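Local coordinates for cupin 2, conserved barrel domain protein (Novosphingobium aromaticivorans DSM 12444, PDB 3ES1) that is of unknown function but has a cupin-like fold, a beta barrel whose relatives often bind a metal or small molecule inside, at residues L73-D85 with C145-Y157. Residues are numbered along the deposited sequence; the frame is centred on the assembly and turned at random.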
loop_
_atom_site.group_PDB
_atom_site.type_symbol
_atom_site.label_atom_id
_atom_site.label_comp_id
_atom_site.label_asym_id
_atom_site.label_seq_id
_atom_site.Cartn_x
_atom_site.Cartn_y
_atom_site.Cartn_z
ATOM N N LEU A 73 10.867 13.572 13.577
ATOM C CA LEU A 73 10.966 13.310 15.030
ATOM C C LEU A 73 10.328 11.971 15.396
ATOM O O LEU A 73 11.019 10.992 15.677
ATOM C CB LEU A 73 10.307 14.413 15.856
ATOM C CG LEU A 73 11.237 15.575 16.223
ATOM C CD1 LEU A 73 12.266 15.868 15.114
ATOM C CD2 LEU A 73 10.435 16.827 16.567
ATOM N N THR A 74 9.006 11.965 15.438
ATOM C CA THR A 74 8.259 10.726 15.678
ATOM C C THR A 74 8.817 9.514 14.923
ATOM O O THR A 74 8.688 9.372 13.718
ATOM C CB THR A 74 6.759 10.847 15.269
ATOM O OG1 THR A 74 6.124 11.891 16.023
ATOM C CG2 THR A 74 6.031 9.521 15.504
ATOM N N LEU A 75 9.419 8.611 15.661
ATOM C CA LEU A 75 9.722 7.306 15.080
ATOM C C LEU A 75 8.449 6.764 14.422
ATOM O O LEU A 75 7.405 6.678 15.058
ATOM C CB LEU A 75 10.204 6.350 16.160
ATOM C CG LEU A 75 11.068 5.183 15.736
ATOM C CD1 LEU A 75 12.004 5.600 14.625
ATOM C CD2 LEU A 75 11.821 4.719 16.989
ATOM N N ASP A 76 8.569 6.405 13.145
ATOM C CA ASP A 76 7.456 5.826 12.331
ATOM C C ASP A 76 6.275 6.783 12.151
ATOM O O ASP A 76 5.149 6.358 11.802
ATOM C CB ASP A 76 6.965 4.491 12.918
ATOM C CG ASP A 76 7.998 3.368 12.764
ATOM O OD1 ASP A 76 8.433 3.075 11.613
ATOM O OD2 ASP A 76 8.375 2.784 13.801
ATOM N N GLY A 77 6.568 8.059 12.406
ATOM C CA GLY A 77 5.663 9.182 12.117
ATOM C C GLY A 77 5.291 9.252 10.639
ATOM O O GLY A 77 6.033 8.800 9.786
ATOM N N GLY A 78 4.122 9.791 10.341
ATOM C CA GLY A 78 3.672 9.901 8.955
ATOM C C GLY A 78 3.444 8.566 8.266
ATOM O O GLY A 78 2.960 7.617 8.864
ATOM N N SER A 79 3.763 8.510 6.979
ATOM C CA SER A 79 3.678 7.260 6.219
ATOM C C SER A 79 4.905 6.996 5.411
ATOM O O SER A 79 5.683 7.890 5.074
ATOM C CB SER A 79 2.430 7.197 5.308
ATOM O OG SER A 79 2.525 7.996 4.135
ATOM N N VAL A 80 5.057 5.721 5.125
ATOM C CA VAL A 80 6.202 5.166 4.353
ATOM C C VAL A 80 5.700 4.092 3.388
ATOM O O VAL A 80 4.913 3.215 3.766
ATOM C CB VAL A 80 7.287 4.522 5.269
ATOM C CG1 VAL A 80 8.407 3.904 4.434
ATOM C CG2 VAL A 80 7.912 5.561 6.215
ATOM N N ILE A 81 6.130 4.160 2.142
ATOM C CA ILE A 81 5.978 2.995 1.246
ATOM C C ILE A 81 7.356 2.607 0.751
ATOM O O ILE A 81 8.091 3.420 0.221
ATOM C CB ILE A 81 4.945 3.203 0.065
ATOM C CG1 ILE A 81 4.838 1.943 -0.842
ATOM C CG2 ILE A 81 5.275 4.443 -0.767
ATOM C CD1 ILE A 81 3.622 1.938 -1.781
ATOM N N ARG A 82 7.706 1.344 0.986
ATOM C CA ARG A 82 8.948 0.778 0.466
ATOM C C ARG A 82 8.717 -0.619 -0.065
ATOM O O ARG A 82 7.735 -1.300 0.302
ATOM C CB ARG A 82 10.045 0.807 1.554
ATOM C CG ARG A 82 9.752 -0.069 2.725
ATOM C CD ARG A 82 10.906 -0.092 3.690
ATOM N NE ARG A 82 10.456 -0.700 4.921
ATOM C CZ ARG A 82 10.302 -0.054 6.068
ATOM N NH1 ARG A 82 10.632 1.212 6.178
ATOM N NH2 ARG A 82 9.871 -0.720 7.121
ATOM N N VAL A 83 9.634 -1.040 -0.940
ATOM C CA VAL A 83 9.678 -2.376 -1.482
ATOM C C VAL A 83 10.852 -3.161 -0.856
ATOM O O VAL A 83 12.008 -2.699 -0.832
ATOM C CB VAL A 83 9.780 -2.349 -3.036
ATOM C CG1 VAL A 83 9.925 -3.769 -3.586
ATOM C CG2 VAL A 83 8.620 -1.600 -3.679
ATOM N N VAL A 84 10.522 -4.321 -0.321
ATOM C CA VAL A 84 11.525 -5.220 0.347
ATOM C C VAL A 84 11.544 -6.574 -0.343
ATOM O O VAL A 84 10.514 -7.251 -0.482
ATOM C CB VAL A 84 11.300 -5.386 1.892
ATOM C CG1 VAL A 84 12.373 -6.277 2.531
ATOM C CG2 VAL A 84 11.327 -4.015 2.578
ATOM N N ASP A 85 12.735 -6.941 -0.802
ATOM C CA ASP A 85 12.964 -8.267 -1.415
ATOM C C ASP A 85 13.699 -9.114 -0.422
ATOM O O ASP A 85 14.883 -8.901 -0.153
ATOM C CB ASP A 85 13.801 -8.174 -2.680
ATOM C CG ASP A 85 13.149 -7.338 -3.779
ATOM O OD1 ASP A 85 11.947 -6.995 -3.695
ATOM O OD2 ASP A 85 13.849 -7.064 -4.774
ATOM N N CYS A 145 11.407 -13.185 -2.589
ATOM C CA CYS A 145 10.047 -12.732 -2.394
ATOM C C CYS A 145 10.014 -11.211 -2.259
ATOM O O CYS A 145 10.705 -10.636 -1.404
ATOM C CB CYS A 145 9.489 -13.345 -1.099
ATOM S SG CYS A 145 7.821 -12.795 -0.724
ATOM N N ARG A 146 9.235 -10.580 -3.114
ATOM C CA ARG A 146 9.065 -9.120 -3.108
ATOM C C ARG A 146 7.762 -8.739 -2.443
ATOM O O ARG A 146 6.694 -9.220 -2.795
ATOM C CB ARG A 146 9.100 -8.539 -4.517
ATOM C CG ARG A 146 8.835 -7.032 -4.538
ATOM C CD ARG A 146 9.180 -6.387 -5.877
ATOM N NE ARG A 146 10.627 -6.333 -6.033
ATOM C CZ ARG A 146 11.275 -5.942 -7.133
ATOM N NH1 ARG A 146 10.637 -5.539 -8.237
ATOM N NH2 ARG A 146 12.590 -5.971 -7.121
ATOM N N ILE A 147 7.881 -7.843 -1.469
ATOM C CA ILE A 147 6.725 -7.326 -0.750
ATOM C C ILE A 147 6.740 -5.797 -0.755
ATOM O O ILE A 147 7.754 -5.172 -0.539
ATOM C CB ILE A 147 6.665 -7.841 0.749
ATOM C CG1 ILE A 147 6.784 -9.373 0.828
ATOM C CG2 ILE A 147 5.344 -7.394 1.416
ATOM C CD1 ILE A 147 7.033 -9.946 2.249
ATOM N N ALA A 148 5.590 -5.225 -1.078
ATOM C CA ALA A 148 5.379 -3.769 -0.938
ATOM C C ALA A 148 4.767 -3.526 0.424
ATOM O O ALA A 148 3.705 -4.112 0.771
ATOM C CB ALA A 148 4.413 -3.242 -2.050
ATOM N N PHE A 149 5.416 -2.652 1.180
ATOM C CA PHE A 149 4.969 -2.296 2.514
ATOM C C PHE A 149 4.605 -0.827 2.617
ATOM O O PHE A 149 5.389 0.069 2.275
ATOM C CB PHE A 149 6.061 -2.554 3.561
ATOM C CG PHE A 149 6.310 -3.987 3.858
ATOM C CD1 PHE A 149 5.375 -4.742 4.538
ATOM C CD2 PHE A 149 7.491 -4.580 3.483
ATOM C CE1 PHE A 149 5.616 -6.089 4.824
ATOM C CE2 PHE A 149 7.752 -5.936 3.794
ATOM C CZ PHE A 149 6.824 -6.683 4.451
ATOM N N ILE A 150 3.417 -0.604 3.159
ATOM C CA ILE A 150 2.948 0.719 3.528
ATOM C C ILE A 150 2.758 0.825 5.045
ATOM O O ILE A 150 1.933 0.145 5.633
ATOM C CB ILE A 150 1.628 1.087 2.817
ATOM C CG1 ILE A 150 1.759 1.025 1.281
ATOM C CG2 ILE A 150 1.168 2.522 3.211
ATOM C CD1 ILE A 150 1.668 -0.377 0.629
ATOM N N LEU A 151 3.517 1.718 5.666
ATOM C CA LEU A 151 3.505 1.843 7.107
ATOM C C LEU A 151 2.896 3.177 7.487
ATOM O O LEU A 151 3.325 4.218 7.039
ATOM C CB LEU A 151 4.936 1.671 7.715
ATOM C CG LEU A 151 5.690 0.359 7.372
ATOM C CD1 LEU A 151 6.525 0.469 6.059
ATOM C CD2 LEU A 151 6.598 -0.104 8.530
ATOM N N ILE A 152 1.887 3.117 8.345
ATOM C CA ILE A 152 1.143 4.303 8.749
ATOM C C ILE A 152 1.194 4.444 10.268
ATOM O O ILE A 152 0.883 3.514 11.007
ATOM C CB ILE A 152 -0.341 4.226 8.276
ATOM C CG1 ILE A 152 -0.458 4.170 6.747
ATOM C CG2 ILE A 152 -1.156 5.435 8.797
ATOM C CD1 ILE A 152 -1.820 3.677 6.248
ATOM N N GLU A 153 1.710 5.602 10.700
ATOM C CA GLU A 153 1.771 6.009 12.096
ATOM C C GLU A 153 0.559 5.559 12.921
ATOM O O GLU A 153 -0.584 5.690 12.488
ATOM C CB GLU A 153 1.931 7.551 12.147
ATOM C CG GLU A 153 2.014 8.102 13.543
ATOM C CD GLU A 153 2.089 9.625 13.601
ATOM O OE1 GLU A 153 2.293 10.293 12.543
ATOM O OE2 GLU A 153 1.911 10.145 14.724
ATOM N N ALA A 154 0.842 4.955 14.078
ATOM C CA ALA A 154 -0.162 4.735 15.132
ATOM C C ALA A 154 0.543 4.798 16.480
ATOM O O ALA A 154 1.750 4.526 16.585
ATOM C CB ALA A 154 -0.926 3.395 14.969
ATOM N N PRO A 155 -0.187 5.204 17.513
ATOM C CA PRO A 155 0.399 5.122 18.845
ATOM C C PRO A 155 0.823 3.698 19.224
ATOM O O PRO A 155 0.367 2.680 18.657
ATOM C CB PRO A 155 -0.723 5.622 19.766
ATOM C CG PRO A 155 -1.730 6.242 18.890
ATOM C CD PRO A 155 -1.560 5.708 17.517
ATOM N N ALA A 156 1.672 3.654 20.220
ATOM C CA ALA A 156 2.018 2.407 20.845
ATOM C C ALA A 156 0.766 1.698 21.246
ATOM O O ALA A 156 -0.219 2.303 21.692
ATOM C CB ALA A 156 2.950 2.633 22.077
ATOM N N TYR A 157 0.844 0.393 21.063
ATOM C CA TYR A 157 -0.199 -0.515 21.441
ATOM C C TYR A 157 -0.249 -0.521 22.961
ATOM O O TYR A 157 0.788 -0.606 23.648
ATOM C CB TYR A 157 0.031 -1.941 20.889
ATOM C CG TYR A 157 -1.022 -2.892 21.403
ATOM C CD1 TYR A 157 -2.297 -2.898 20.839
ATOM C CD2 TYR A 157 -0.785 -3.714 22.506
ATOM C CE1 TYR A 157 -3.284 -3.741 21.315
ATOM C CE2 TYR A 157 -1.787 -4.547 23.010
ATOM C CZ TYR A 157 -3.021 -4.562 22.388
ATOM O OH TYR A 157 -4.040 -5.344 22.896
HETATM O O HOH W 1 5.276 4.928 9.476
#
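Arg-146 grips Asp-85 side-on at one end of a pair of antiparallel strands: NE reaches Asp-85 OD1 at 2.8 Å and NH2 reaches OD2 at 2.9 Å, both nearly straight, with carboxylate and guanidinium planes only 18° apart. A bend at chi3 (-72°) turns the guanidinium back alongside Asp-85, while CG and CD of Arg-146 rest on Val-83 CG1, a use of the arginine's long aliphatic stem. On the same face Ile-81 CD1 lies beside Ile-150 CG1 (3.7 Å), beta-branched side chains suiting an extended backbone. The other face carries Val-84, whose CG2 meets the Phe-149 ring at its edge, and Arg-82, whose guanidinium has Leu-151 CD1 over one face. Between the faces, reciprocal backbone bonds join Val-80 to Leu-151, Arg-82 to Phe-149 and Val-84 to Ile-147. These are neighbouring strands of the cupin barrel, 79-86 lying between 45-53 and 145-153, whose far edge pairs with 99-107. Where strand 79-85 begins, Glu-153, fully extended from chi1 (180°) through chi2, accepts a bond from Gly-78 N on OE1 (2.9 Å) and gives its own N to Gly-78 O. Gly-78 has positive phi, which glycine tolerates easily, and it follows the type II turn from Thr-74 to Gly-77. In a second shell, Ser-9 and Thr-37 hydroxyls bond Asp-85 OD2, and the Pro-12 carbonyl receives Arg-146 NH1, tying the buried ion pair to the N-terminal part of the chain. A leucine replacing Arg-146 would probably leave the buried Asp-85 carboxylate without its countercharge and Pro-12 O without this donor. At the opposite end Ser-79 OG bonds Thr-53 OG1 and Tyr-102 OH of the second subunit, bringing the strand pair to the dimer interface.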